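Local coordinates for protein mannuronan C5-epimerase (PDB 4NK6) that converts beta-D-mannuronate to alpha-L-guluronate within the alginate polymer and, in a periplasmic complex, protects the new chain from degradation on its way to the outer membrane, at residues Val163-Glu168 against Ala202-Asn207; Ala242-Gly247 against Arg264-Tyr269; Gln338-Gly343 against Ala361-Gly366. One frame throughout, in Å; residues are numbered along the deposited sequence.

Overall arrangement
Followed from the N terminus, the three contacts come in series along a right-handed parallel beta-helix, none enclosing or crossing another, and each joins successive coils. Contact 1 closes a loop of 33 residues between strand 162-167 and the segment that leaves strand 200-202. Contact 2 closes a shorter loop of 16, laying the corner at 242-247, which includes the start of strand 246-251, beside its counterpart at 264-269. These two touch: Ser-203 of contact 1 bonds to Asp-243 of contact 2 through OG and OD2, 2.8 Å apart, and their centres lie about 11 Å apart. Further along, contact 3 joins the loop segments 338-343 and 361-366 across 17 residues, its centre about 19 Å from that of contact 2.

Contact 1 (Val163-Glu168 against Ala202-Asn207); sequences VNAWSE and ASMGYN
Ala-165 and Ala-202 are joined by the one sound hydrogen bond here: Ala-165 N donates its N-H to Ala-202 O at 3.2 Å, and the donor stands almost straight ahead of the carbonyl (C=O...N 176°). Val-163 O lies 3.8 Å from Ala-202 N, and the side chain of Asn-164 meets this nitrogen instead, its OD1 lying 2.8 Å from Ala-202 N. That bond is bent to 118° at the hydrogen and therefore weak. Turned away from its own carbonyl carbon (chi1 -69°), CG of Asn-164 brings the amide over to the neighbouring strand, where OD1 also brushes Ala-202 CB. The other end of the amide is taken as well, ND2 bonding to Glu-139 on strand 139-143.

The pair belongs to the parallel beta-helix, where strand 162-167 lies alongside strand 200-202 of the next turn, which in turn pairs with 240-242. Beyond Ala-202 the chain bends away into a loop, and side chains take over the contact. Ala-165 CB sits 3.1 Å from Ser-203 O, close packing against a carbonyl. Ser-203 OG turns to Asp-243, so its polar end is spent on the following coil. Met-204, extended beyond CG, runs back over the strand, with CG resting against Ala-165 CB. Its terminal CE reaches Val-163, meeting CG1 at 3.7 Å and lying close to the carbonyl O too. The Val-163 and Met-204 side chains cross at a slant, both buried.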
ATOM      1  N   VAL A 163      -0.771  13.670  -9.970  1.00 30.18           N
ATOM      2  CA  VAL A 163      -0.421  12.713 -11.018  1.00 30.72           C
ATOM      3  C   VAL A 163      -1.580  11.738 -11.187  1.00 32.40           C
ATOM      4  O   VAL A 163      -1.884  10.970 -10.284  1.00 38.82           O
ATOM      5  CB  VAL A 163       0.859  11.925 -10.672  1.00 32.62           C
ATOM      6  CG1 VAL A 163       1.274  11.049 -11.859  1.00 31.56           C
ATOM      7  CG2 VAL A 163       1.990  12.899 -10.276  1.00 32.34           C
ATOM      8  N   ASN A 164      -2.233  11.777 -12.341  1.00 32.47           N
ATOM      9  CA  ASN A 164      -3.479  11.045 -12.518  1.00 27.77           C
ATOM     10  C   ASN A 164      -3.468  10.157 -13.747  1.00 32.16           C
ATOM     11  O   ASN A 164      -2.918  10.530 -14.782  1.00 33.58           O
ATOM     12  CB  ASN A 164      -4.659  12.019 -12.612  1.00 29.79           C
ATOM     13  CG  ASN A 164      -4.953  12.717 -11.293  1.00 31.53           C
ATOM     14  OD1 ASN A 164      -5.067  12.074 -10.253  1.00 38.74           O
ATOM     15  ND2 ASN A 164      -5.097  14.035 -11.337  1.00 34.74           N
ATOM     16  N   ALA A 165      -4.069   8.978 -13.617  1.00 31.58           N
ATOM     17  CA  ALA A 165      -4.354   8.134 -14.767  1.00 33.06           C
ATOM     18  C   ALA A 165      -5.435   8.827 -15.583  1.00 34.03           C
ATOM     19  O   ALA A 165      -6.512   9.127 -15.066  1.00 35.13           O
ATOM     20  CB  ALA A 165      -4.834   6.769 -14.304  1.00 27.34           C
ATOM     21  N   TRP A 166      -5.151   9.066 -16.858  1.00 32.97           N
ATOM     22  CA  TRP A 166      -5.988   9.931 -17.682  1.00 36.02           C
ATOM     23  C   TRP A 166      -6.463   9.256 -18.969  1.00 37.77           C
ATOM     24  O   TRP A 166      -5.666   8.735 -19.750  1.00 37.20           O
ATOM     25  CB  TRP A 166      -5.214  11.215 -18.019  1.00 38.00           C
ATOM     26  CG  TRP A 166      -6.056  12.299 -18.628  1.00 39.53           C
ATOM     27  CD1 TRP A 166      -6.192  12.588 -19.958  1.00 38.79           C
ATOM     28  CD2 TRP A 166      -6.878  13.243 -17.924  1.00 41.54           C
ATOM     29  NE1 TRP A 166      -7.047  13.653 -20.122  1.00 41.45           N
ATOM     30  CE2 TRP A 166      -7.482  14.070 -18.889  1.00 44.43           C
ATOM     31  CE3 TRP A 166      -7.166  13.460 -16.571  1.00 41.43           C
ATOM     32  CZ2 TRP A 166      -8.361  15.101 -18.545  1.00 43.53           C
ATOM     33  CZ3 TRP A 166      -8.034  14.488 -16.233  1.00 43.27           C
ATOM     34  CH2 TRP A 166      -8.619  15.294 -17.216  1.00 41.93           C
ATOM     35  N   SER A 167      -7.772   9.271 -19.187  1.00 37.68           N
ATOM     36  CA  SER A 167      -8.331   8.763 -20.428  1.00 34.43           C
ATOM     37  C   SER A 167      -8.471   9.920 -21.412  1.00 40.95           C
ATOM     38  O   SER A 167      -9.221  10.866 -21.170  1.00 42.17           O
ATOM     39  CB  SER A 167      -9.681   8.091 -20.173  1.00 37.19           C
ATOM     40  OG  SER A 167     -10.325   7.744 -21.390  1.00 43.80           O
ATOM     41  N   GLU A 168      -7.728   9.860 -22.513  1.00 39.95           N
ATOM     42  CA  GLU A 168      -7.807  10.908 -23.522  1.00 42.54           C
ATOM     43  C   GLU A 168      -9.141  10.864 -24.254  1.00 48.81           C
ATOM     44  O   GLU A 168      -9.647  11.902 -24.689  1.00 50.67           O
ATOM     45  CB  GLU A 168      -6.637  10.820 -24.506  1.00 41.44           C
ATOM     46  CG  GLU A 168      -5.287  11.137 -23.867  1.00 46.84           C
ATOM     47  CD  GLU A 168      -4.143  11.169 -24.868  1.00 52.56           C
ATOM     48  OE1 GLU A 168      -3.965  12.208 -25.543  1.00 61.91           O
ATOM     49  OE2 GLU A 168      -3.410  10.160 -24.965  1.00 45.90           O
ATOM     50  N   ALA A 202      -5.137   9.698  -8.746  1.00 28.61           N
ATOM     51  CA  ALA A 202      -6.397   8.993  -8.847  1.00 29.31           C
ATOM     52  C   ALA A 202      -6.430   8.030 -10.034  1.00 31.82           C
ATOM     53  O   ALA A 202      -5.741   8.237 -11.037  1.00 29.71           O
ATOM     54  CB  ALA A 202      -7.556   9.988  -8.924  1.00 31.16           C
ATOM     55  N   SER A 203      -7.210   6.963  -9.885  1.00 26.41           N
ATOM     56  CA  SER A 203      -7.582   6.095 -11.001  1.00 31.17           C
ATOM     57  C   SER A 203      -6.456   5.224 -11.564  1.00 34.33           C
ATOM     58  O   SER A 203      -6.550   4.727 -12.682  1.00 30.56           O
ATOM     59  CB  SER A 203      -8.270   6.907 -12.102  1.00 27.57           C
ATOM     60  OG  SER A 203      -9.514   7.394 -11.618  1.00 34.91           O
ATOM     61  N   MET A 204      -5.421   4.997 -10.764  1.00 30.85           N
ATOM     62  CA  MET A 204      -4.303   4.170 -11.201  1.00 28.11           C
ATOM     63  C   MET A 204      -4.464   2.701 -10.858  1.00 33.28           C
ATOM     64  O   MET A 204      -5.099   2.349  -9.872  1.00 28.63           O
ATOM     65  CB  MET A 204      -3.014   4.642 -10.540  1.00 29.08           C
ATOM     66  CG  MET A 204      -2.533   6.004 -11.005  1.00 29.98           C
ATOM     67  SD  MET A 204      -0.986   6.373 -10.179  1.00 36.53           S
ATOM     68  CE  MET A 204      -0.605   7.969 -10.922  1.00 34.38           C
ATOM     69  N   GLY A 205      -3.831   1.848 -11.654  1.00 28.86           N
ATOM     70  CA  GLY A 205      -3.700   0.460 -11.281  1.00 26.15           C
ATOM     71  C   GLY A 205      -4.775  -0.429 -11.861  1.00 28.38           C
ATOM     72  O   GLY A 205      -5.895   0.011 -12.149  1.00 30.38           O
ATOM     73  N   TYR A 206      -4.431  -1.700 -12.009  1.00 25.66           N
ATOM     74  CA  TYR A 206      -5.384  -2.700 -12.453  1.00 30.37           C
ATOM     75  C   TYR A 206      -4.866  -4.090 -12.090  1.00 34.92           C
ATOM     76  O   TYR A 206      -3.793  -4.221 -11.501  1.00 30.55           O
ATOM     77  CB  TYR A 206      -5.676  -2.557 -13.956  1.00 26.79           C
ATOM     78  CG  TYR A 206      -4.538  -2.932 -14.886  1.00 27.68           C
ATOM     79  CD1 TYR A 206      -3.360  -2.192 -14.911  1.00 29.61           C
ATOM     80  CD2 TYR A 206      -4.659  -4.014 -15.764  1.00 29.66           C
ATOM     81  CE1 TYR A 206      -2.313  -2.524 -15.776  1.00 32.36           C
ATOM     82  CE2 TYR A 206      -3.623  -4.361 -16.639  1.00 34.36           C
ATOM     83  CZ  TYR A 206      -2.450  -3.602 -16.637  1.00 33.84           C
ATOM     84  OH  TYR A 206      -1.406  -3.928 -17.488  1.00 35.49           O
ATOM     85  N   ASN A 207      -5.642  -5.116 -12.428  1.00 29.54           N
ATOM     86  CA  ASN A 207      -5.351  -6.498 -12.029  1.00 32.47           C
ATOM     87  C   ASN A 207      -4.200  -7.117 -12.832  1.00 35.33           C
ATOM     88  O   ASN A 207      -4.413  -8.015 -13.639  1.00 30.37           O
ATOM     89  CB  ASN A 207      -6.622  -7.348 -12.187  1.00 32.11           C
ATOM     90  CG  ASN A 207      -6.453  -8.779 -11.684  1.00 39.99           C
ATOM     91  OD1 ASN A 207      -5.785  -9.025 -10.681  1.00 41.88           O
ATOM     92  ND2 ASN A 207      -7.066  -9.725 -12.385  1.00 41.52           N
TER

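Contact 2 (Ala242-Gly247 against Arg264-Tyr269); sequences ADMWYG and RDNIVY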
ATOM      1  N   ALA A 242      -7.254   7.944  -4.744  1.00 32.50           N
ATOM      2  CA  ALA A 242      -8.658   7.626  -4.955  1.00 33.33           C
ATOM      3  C   ALA A 242      -8.838   6.767  -6.202  1.00 33.36           C
ATOM      4  O   ALA A 242      -8.112   6.933  -7.178  1.00 33.38           O
ATOM      5  CB  ALA A 242      -9.470   8.917  -5.085  1.00 33.17           C
ATOM      6  N   ASP A 243      -9.811   5.862  -6.164  1.00 29.20           N
ATOM      7  CA  ASP A 243     -10.175   5.062  -7.338  1.00 29.32           C
ATOM      8  C   ASP A 243      -9.015   4.187  -7.843  1.00 32.51           C
ATOM      9  O   ASP A 243      -8.989   3.790  -9.014  1.00 30.32           O
ATOM     10  CB  ASP A 243     -10.696   5.962  -8.468  1.00 26.79           C
ATOM     11  CG  ASP A 243     -11.486   5.180  -9.519  1.00 33.02           C
ATOM     12  OD1 ASP A 243     -12.412   4.451  -9.123  1.00 31.58           O
ATOM     13  OD2 ASP A 243     -11.161   5.267 -10.721  1.00 29.75           O
ATOM     14  N   MET A 244      -8.058   3.911  -6.957  1.00 28.54           N
ATOM     15  CA  MET A 244      -6.917   3.058  -7.268  1.00 29.83           C
ATOM     16  C   MET A 244      -7.316   1.594  -7.134  1.00 29.96           C
ATOM     17  O   MET A 244      -8.133   1.246  -6.280  1.00 31.07           O
ATOM     18  CB  MET A 244      -5.765   3.331  -6.295  1.00 25.46           C
ATOM     19  CG  MET A 244      -5.500   4.827  -6.002  1.00 34.11           C
ATOM     20  SD  MET A 244      -4.452   5.674  -7.193  1.00 33.97           S
ATOM     21  CE  MET A 244      -2.863   4.939  -6.791  1.00 26.55           C
ATOM     22  N   TRP A 245      -6.722   0.727  -7.950  1.00 25.33           N
ATOM     23  CA  TRP A 245      -6.963  -0.718  -7.804  1.00 29.51           C
ATOM     24  C   TRP A 245      -6.500  -1.189  -6.415  1.00 28.49           C
ATOM     25  O   TRP A 245      -7.299  -1.722  -5.638  1.00 29.83           O
ATOM     26  CB  TRP A 245      -6.299  -1.495  -8.956  1.00 24.35           C
ATOM     27  CG  TRP A 245      -6.440  -2.989  -8.888  1.00 25.33           C
ATOM     28  CD1 TRP A 245      -5.466  -3.882  -8.554  1.00 28.16           C
ATOM     29  CD2 TRP A 245      -7.610  -3.765  -9.187  1.00 29.77           C
ATOM     30  NE1 TRP A 245      -5.960  -5.162  -8.607  1.00 26.90           N
ATOM     31  CE2 TRP A 245      -7.271  -5.120  -9.002  1.00 30.41           C
ATOM     32  CE3 TRP A 245      -8.915  -3.444  -9.580  1.00 30.01           C
ATOM     33  CZ2 TRP A 245      -8.190  -6.159  -9.190  1.00 31.69           C
ATOM     34  CZ3 TRP A 245      -9.827  -4.484  -9.775  1.00 28.67           C
ATOM     35  CH2 TRP A 245      -9.458  -5.820  -9.572  1.00 30.72           C
ATOM     36  N   TYR A 246      -5.219  -0.981  -6.100  1.00 25.97           N
ATOM     37  CA  TYR A 246      -4.742  -0.967  -4.711  1.00 26.15           C
ATOM     38  C   TYR A 246      -4.213   0.432  -4.464  1.00 29.45           C
ATOM     39  O   TYR A 246      -3.429   0.945  -5.263  1.00 28.73           O
ATOM     40  CB  TYR A 246      -3.572  -1.927  -4.452  1.00 26.77           C
ATOM     41  CG  TYR A 246      -3.800  -3.416  -4.687  1.00 28.88           C
ATOM     42  CD1 TYR A 246      -5.032  -3.923  -5.090  1.00 24.39           C
ATOM     43  CD2 TYR A 246      -2.757  -4.310  -4.503  1.00 34.03           C
ATOM     44  CE1 TYR A 246      -5.208  -5.308  -5.306  1.00 26.60           C
ATOM     45  CE2 TYR A 246      -2.919  -5.670  -4.717  1.00 33.57           C
ATOM     46  CZ  TYR A 246      -4.138  -6.163  -5.115  1.00 31.07           C
ATOM     47  OH  TYR A 246      -4.252  -7.520  -5.310  1.00 34.69           O
ATOM     48  N   GLY A 247      -4.620   1.058  -3.366  1.00 32.48           N
ATOM     49  CA  GLY A 247      -4.092   2.371  -3.043  1.00 31.07           C
ATOM     50  C   GLY A 247      -2.587   2.350  -2.845  1.00 34.77           C
ATOM     51  O   GLY A 247      -1.879   3.266  -3.277  1.00 32.90           O
ATOM     52  N   ARG A 264      -9.207   6.970  -0.347  1.00 29.97           N
ATOM     53  CA  ARG A 264     -10.659   7.023  -0.448  1.00 35.28           C
ATOM     54  C   ARG A 264     -11.183   6.300  -1.684  1.00 34.15           C
ATOM     55  O   ARG A 264     -10.668   6.488  -2.788  1.00 31.88           O
ATOM     56  CB  ARG A 264     -11.146   8.481  -0.428  1.00 30.85           C
ATOM     57  CG  ARG A 264     -10.578   9.339  -1.557  1.00 37.19           C
ATOM     58  CD  ARG A 264     -11.126  10.769  -1.529  1.00 45.48           C
ATOM     59  NE  ARG A 264     -12.587  10.812  -1.542  1.00 50.97           N
ATOM     60  CZ  ARG A 264     -13.303  11.930  -1.420  1.00 64.47           C
ATOM     61  NH1 ARG A 264     -14.630  11.882  -1.438  1.00 67.81           N
ATOM     62  NH2 ARG A 264     -12.692  13.104  -1.279  1.00 61.74           N
ATOM     63  N   ASP A 265     -12.205   5.471  -1.486  1.00 31.38           N
ATOM     64  CA  ASP A 265     -12.933   4.871  -2.598  1.00 28.96           C
ATOM     65  C   ASP A 265     -12.020   4.089  -3.542  1.00 30.52           C
ATOM     66  O   ASP A 265     -12.205   4.112  -4.764  1.00 35.11           O
ATOM     67  CB  ASP A 265     -13.683   5.962  -3.375  1.00 30.34           C
ATOM     68  CG  ASP A 265     -14.502   6.859  -2.458  1.00 39.43           C
ATOM     69  OD1 ASP A 265     -15.176   6.321  -1.559  1.00 36.00           O
ATOM     70  OD2 ASP A 265     -14.452   8.095  -2.617  1.00 44.61           O
ATOM     71  N   ASN A 266     -11.025   3.415  -2.987  1.00 29.43           N
ATOM     72  CA  ASN A 266     -10.202   2.530  -3.806  1.00 31.39           C
ATOM     73  C   ASN A 266     -10.904   1.206  -4.043  1.00 31.18           C
ATOM     74  O   ASN A 266     -11.846   0.870  -3.330  1.00 28.53           O
ATOM     75  CB  ASN A 266      -8.829   2.355  -3.177  1.00 29.58           C
ATOM     76  CG  ASN A 266      -8.096   3.674  -3.076  1.00 35.77           C
ATOM     77  OD1 ASN A 266      -7.776   4.285  -4.094  1.00 33.89           O
ATOM     78  ND2 ASN A 266      -7.871   4.147  -1.855  1.00 34.00           N
ATOM     79  N   ILE A 267     -10.464   0.455  -5.048  1.00 28.11           N
ATOM     80  CA  ILE A 267     -11.260  -0.672  -5.500  1.00 28.11           C
ATOM     81  C   ILE A 267     -11.102  -1.914  -4.621  1.00 29.46           C
ATOM     82  O   ILE A 267     -12.070  -2.370  -4.007  1.00 34.71           O
ATOM     83  CB  ILE A 267     -10.980  -1.035  -6.984  1.00 27.48           C
ATOM     84  CG1 ILE A 267     -10.979   0.224  -7.859  1.00 33.24           C
ATOM     85  CG2 ILE A 267     -11.979  -2.085  -7.469  1.00 29.30           C
ATOM     86  CD1 ILE A 267     -12.247   1.083  -7.765  1.00 33.68           C
ATOM     87  N   VAL A 268      -9.900  -2.477  -4.567  1.00 29.61           N
ATOM     88  CA  VAL A 268      -9.715  -3.714  -3.817  1.00 29.01           C
ATOM     89  C   VAL A 268      -9.236  -3.476  -2.382  1.00 26.98           C
ATOM     90  O   VAL A 268      -9.863  -3.937  -1.434  1.00 26.93           O
ATOM     91  CB  VAL A 268      -8.768  -4.714  -4.533  1.00 30.68           C
ATOM     92  CG1 VAL A 268      -8.714  -6.030  -3.754  1.00 26.37           C
ATOM     93  CG2 VAL A 268      -9.244  -4.987  -5.962  1.00 27.43           C
ATOM     94  N   TYR A 269      -8.111  -2.781  -2.235  1.00 27.46           N
ATOM     95  CA  TYR A 269      -7.538  -2.490  -0.924  1.00 30.61           C
ATOM     96  C   TYR A 269      -7.185  -1.015  -0.851  1.00 33.58           C
ATOM     97  O   TYR A 269      -6.885  -0.399  -1.877  1.00 28.78           O
ATOM     98  CB  TYR A 269      -6.235  -3.269  -0.709  1.00 25.28           C
ATOM     99  CG  TYR A 269      -6.339  -4.783  -0.780  1.00 29.69           C
ATOM    100  CD1 TYR A 269      -7.224  -5.480   0.033  1.00 30.08           C
ATOM    101  CD2 TYR A 269      -5.515  -5.513  -1.633  1.00 29.93           C
ATOM    102  CE1 TYR A 269      -7.305  -6.860  -0.011  1.00 28.82           C
ATOM    103  CE2 TYR A 269      -5.593  -6.894  -1.687  1.00 26.94           C
ATOM    104  CZ  TYR A 269      -6.485  -7.560  -0.869  1.00 29.22           C
ATOM    105  OH  TYR A 269      -6.564  -8.931  -0.919  1.00 35.46           O
TER
HETATM  106  O   HOH W   1     -13.581   5.074  -6.889  1.00 36.05           O
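Two successive turns of the beta-helix meet where each leaves one strand face and bends into the next, and the contact starts with Ala-242 CB against Arg-264 CG. Just past this parallel pair, Asp-243 OD1 and Asp-265 O are bridged by a water that donates to both. Asp-243 OD2 forms a salt bridge with Arg-183 and also bonds Ser-203. Asn-266 lies alongside Met-244, and its OD1 accepts from Met-244 N at 2.9 Å; the N-H meets one of the lone pairs of OD1, level with the amide, and CB and CG of Met-244 press on the same oxygen. The first torsion of Asn-266 (chi1 -61°) places CG opposite the carbonyl carbon and swings the amide toward Met-244.

From here backbone bonds join one coil to the next, as in other parallel beta-helices. Ile-267 N reaches Met-244 O at 2.8 Å and Val-268 N reaches Trp-245 O at 2.9 Å, while at the corner Gly-247 N binds Tyr-269 O, resuming the ladder one residue out of step.

Aromatic rings cover this last part. Val-268 CG2 stands over the six-membered ring of Trp-245, 3.5 Å from its centroid in a CH-pi contact, and Ile-267 CG2 packs against CE3. Tyr-269 turns an edge to the face of Tyr-246, planes 60° apart, with CD2 of Tyr-269 3.7 Å from CE1 of Tyr-246. The Tyr-269 side chain lies about 6 Å from that of His-274, the inferred proton acceptor.

Contact 3 (Gln338-Gly343 against Ala361-Gly366); sequences QNHTDG and ANRRHG
Matching torsions align Asn-339 and Asn-362, one on each of two adjacent turns of the parallel beta-helix: chi1 (-62° and -58°) points the two side chains the same way, and closely similar chi2 values make their amides nearly coplanar. Asn-362 OD1 is gripped twice by Asn-339, by its N at 3.0 Å and by its ND2 at 2.9 Å. This is an asparagine ladder, extended on one side by Asn-315 ND2 to Asn-339 OD1 and on the other by Asn-362 N to Asn-385 OD1.

Backbone bonds continue the stacking, Arg-363 N to Asn-339 O and Arg-364 N to Thr-341 O, both at 2.9 Å, then Gly-343 N to His-365 O. Outside the turn, the extended Arg-363 brings its guanidinium flat over the His-340 ring, with centres 3.7 Å apart and planes at 10°.

Asp-342 OD1 takes His-365 N at 3.1 Å on its anti side, and a water links that oxygen to Arg-364 NE. Asp-342 OD2 goes to Arg-368 and Thr-345. Asn-362 ND2, bonded to Ile-336 O, lies 3.4 Å from Gly-343 CA.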
ATOM      1  N   GLN A 338     -17.444   1.050  11.485  1.00 27.18           N
ATOM      2  CA  GLN A 338     -18.405   1.066  10.384  1.00 27.26           C
ATOM      3  C   GLN A 338     -17.916   0.314   9.149  1.00 27.73           C
ATOM      4  O   GLN A 338     -18.391   0.553   8.039  1.00 34.58           O
ATOM      5  CB  GLN A 338     -18.823   2.511  10.031  1.00 29.80           C
ATOM      6  CG  GLN A 338     -19.536   3.224  11.190  1.00 36.86           C
ATOM      7  CD  GLN A 338     -19.895   4.681  10.893  1.00 46.58           C
ATOM      8  OE1 GLN A 338     -19.308   5.327  10.023  1.00 46.66           O
ATOM      9  NE2 GLN A 338     -20.864   5.200  11.624  1.00 53.98           N
ATOM     10  N   ASN A 339     -16.977  -0.606   9.343  1.00 27.44           N
ATOM     11  CA  ASN A 339     -16.597  -1.516   8.260  1.00 30.13           C
ATOM     12  C   ASN A 339     -17.658  -2.598   8.111  1.00 30.31           C
ATOM     13  O   ASN A 339     -18.354  -2.919   9.077  1.00 28.70           O
ATOM     14  CB  ASN A 339     -15.206  -2.097   8.510  1.00 27.66           C
ATOM     15  CG  ASN A 339     -14.138  -1.016   8.539  1.00 28.79           C
ATOM     16  OD1 ASN A 339     -13.751  -0.488   7.491  1.00 30.39           O
ATOM     17  ND2 ASN A 339     -13.672  -0.662   9.741  1.00 27.58           N
ATOM     18  N   HIS A 340     -17.804  -3.147   6.907  1.00 29.00           N
ATOM     19  CA  HIS A 340     -18.943  -4.018   6.641  1.00 32.90           C
ATOM     20  C   HIS A 340     -18.724  -5.448   7.120  1.00 33.00           C
ATOM     21  O   HIS A 340     -19.673  -6.221   7.192  1.00 32.69           O
ATOM     22  CB  HIS A 340     -19.348  -4.009   5.165  1.00 34.92           C
ATOM     23  CG  HIS A 340     -19.767  -2.666   4.656  1.00 45.98           C
ATOM     24  ND1 HIS A 340     -20.506  -2.510   3.503  1.00 52.54           N
ATOM     25  CD2 HIS A 340     -19.527  -1.418   5.123  1.00 47.10           C
ATOM     26  CE1 HIS A 340     -20.713  -1.223   3.289  1.00 56.12           C
ATOM     27  NE2 HIS A 340     -20.128  -0.539   4.256  1.00 50.28           N
ATOM     28  N   THR A 341     -17.484  -5.813   7.426  1.00 30.03           N
ATOM     29  CA  THR A 341     -17.273  -7.051   8.184  1.00 32.96           C
ATOM     30  C   THR A 341     -16.635  -6.747   9.552  1.00 30.46           C
ATOM     31  O   THR A 341     -17.271  -6.102  10.381  1.00 30.55           O
ATOM     32  CB  THR A 341     -16.550  -8.175   7.389  1.00 30.21           C
ATOM     33  OG1 THR A 341     -15.245  -7.748   6.998  1.00 27.40           O
ATOM     34  CG2 THR A 341     -17.368  -8.596   6.138  1.00 27.78           C
ATOM     35  N   ASP A 342     -15.413  -7.204   9.807  1.00 27.50           N
ATOM     36  CA  ASP A 342     -14.820  -7.008  11.139  1.00 30.13           C
ATOM     37  C   ASP A 342     -14.095  -5.667  11.246  1.00 31.72           C
ATOM     38  O   ASP A 342     -13.732  -5.073  10.234  1.00 30.11           O
ATOM     39  CB  ASP A 342     -13.794  -8.095  11.463  1.00 27.62           C
ATOM     40  CG  ASP A 342     -14.360  -9.500  11.394  1.00 29.93           C
ATOM     41  OD1 ASP A 342     -15.555  -9.697  11.694  1.00 32.52           O
ATOM     42  OD2 ASP A 342     -13.587 -10.409  11.037  1.00 31.32           O
ATOM     43  N   GLY A 343     -13.843  -5.217  12.474  1.00 28.23           N
ATOM     44  CA  GLY A 343     -12.937  -4.094  12.685  1.00 27.66           C
ATOM     45  C   GLY A 343     -11.511  -4.506  12.351  1.00 30.98           C
ATOM     46  O   GLY A 343     -10.914  -4.015  11.393  1.00 28.68           O
ATOM     47  N   ALA A 361     -18.831  -0.194  16.102  1.00 31.67           N
ATOM     48  CA  ALA A 361     -19.910  -0.276  15.118  1.00 29.33           C
ATOM     49  C   ALA A 361     -19.498  -0.868  13.775  1.00 29.10           C
ATOM     50  O   ALA A 361     -19.970  -0.422  12.741  1.00 35.93           O
ATOM     51  CB  ALA A 361     -20.582   1.123  14.913  1.00 31.49           C
ATOM     52  N   ASN A 362     -18.616  -1.862  13.785  1.00 29.14           N
ATOM     53  CA  ASN A 362     -18.402  -2.669  12.585  1.00 33.08           C
ATOM     54  C   ASN A 362     -19.529  -3.698  12.473  1.00 36.20           C
ATOM     55  O   ASN A 362     -20.071  -4.122  13.490  1.00 35.35           O
ATOM     56  CB  ASN A 362     -17.021  -3.331  12.612  1.00 30.27           C
ATOM     57  CG  ASN A 362     -15.892  -2.309  12.729  1.00 32.27           C
ATOM     58  OD1 ASN A 362     -15.490  -1.691  11.741  1.00 32.22           O
ATOM     59  ND2 ASN A 362     -15.383  -2.121  13.944  1.00 29.56           N
ATOM     60  N   ARG A 363     -19.907  -4.084  11.255  1.00 32.41           N
ATOM     61  CA  ARG A 363     -21.125  -4.880  11.081  1.00 35.09           C
ATOM     62  C   ARG A 363     -21.004  -6.280  11.669  1.00 31.64           C
ATOM     63  O   ARG A 363     -21.993  -6.862  12.108  1.00 32.26           O
ATOM     64  CB  ARG A 363     -21.561  -4.950   9.609  1.00 34.44           C
ATOM     65  CG  ARG A 363     -22.110  -3.631   9.069  1.00 42.87           C
ATOM     66  CD  ARG A 363     -22.534  -3.725   7.611  1.00 45.16           C
ATOM     67  NE  ARG A 363     -22.821  -2.403   7.065  1.00 56.41           N
ATOM     68  CZ  ARG A 363     -23.338  -2.184   5.860  1.00 66.86           C
ATOM     69  NH1 ARG A 363     -23.631  -3.206   5.066  1.00 70.48           N
ATOM     70  NH2 ARG A 363     -23.567  -0.943   5.452  1.00 67.32           N
ATOM     71  N   ARG A 364     -19.794  -6.819  11.669  1.00 31.53           N
ATOM     72  CA  ARG A 364     -19.572  -8.154  12.223  1.00 33.99           C
ATOM     73  C   ARG A 364     -18.829  -8.067  13.560  1.00 32.66           C
ATOM     74  O   ARG A 364     -19.318  -7.405  14.470  1.00 31.10           O
ATOM     75  CB  ARG A 364     -18.908  -9.081  11.195  1.00 28.46           C
ATOM     76  CG  ARG A 364     -19.844  -9.358  10.000  1.00 31.38           C
ATOM     77  CD  ARG A 364     -19.339 -10.447   9.042  1.00 34.49           C
ATOM     78  NE  ARG A 364     -19.180 -11.745   9.697  1.00 35.83           N
ATOM     79  CZ  ARG A 364     -20.167 -12.627   9.869  1.00 38.93           C
ATOM     80  NH1 ARG A 364     -19.930 -13.779  10.479  1.00 35.60           N
ATOM     81  NH2 ARG A 364     -21.391 -12.359   9.438  1.00 33.62           N
ATOM     82  N   HIS A 365     -17.673  -8.712  13.697  1.00 29.27           N
ATOM     83  CA  HIS A 365     -16.968  -8.704  14.986  1.00 28.14           C
ATOM     84  C   HIS A 365     -16.033  -7.507  15.142  1.00 32.27           C
ATOM     85  O   HIS A 365     -15.455  -7.043  14.169  1.00 30.98           O
ATOM     86  CB  HIS A 365     -16.148  -9.989  15.175  1.00 26.90           C
ATOM     87  CG  HIS A 365     -16.928 -11.245  14.941  1.00 26.12           C
ATOM     88  ND1 HIS A 365     -17.795 -11.769  15.877  1.00 25.66           N
ATOM     89  CD2 HIS A 365     -16.982 -12.074  13.871  1.00 28.65           C
ATOM     90  CE1 HIS A 365     -18.352 -12.867  15.390  1.00 31.85           C
ATOM     91  NE2 HIS A 365     -17.870 -13.076  14.178  1.00 28.35           N
ATOM     92  N   GLY A 366     -15.861  -7.022  16.372  1.00 29.37           N
ATOM     93  CA  GLY A 366     -14.893  -5.964  16.631  1.00 29.64           C
ATOM     94  C   GLY A 366     -13.474  -6.416  16.300  1.00 32.21           C
ATOM     95  O   GLY A 366     -12.831  -5.878  15.403  1.00 34.21           O
TER
HETATM   96  O   HOH W   2     -16.381 -11.683  10.246  1.00 34.58           O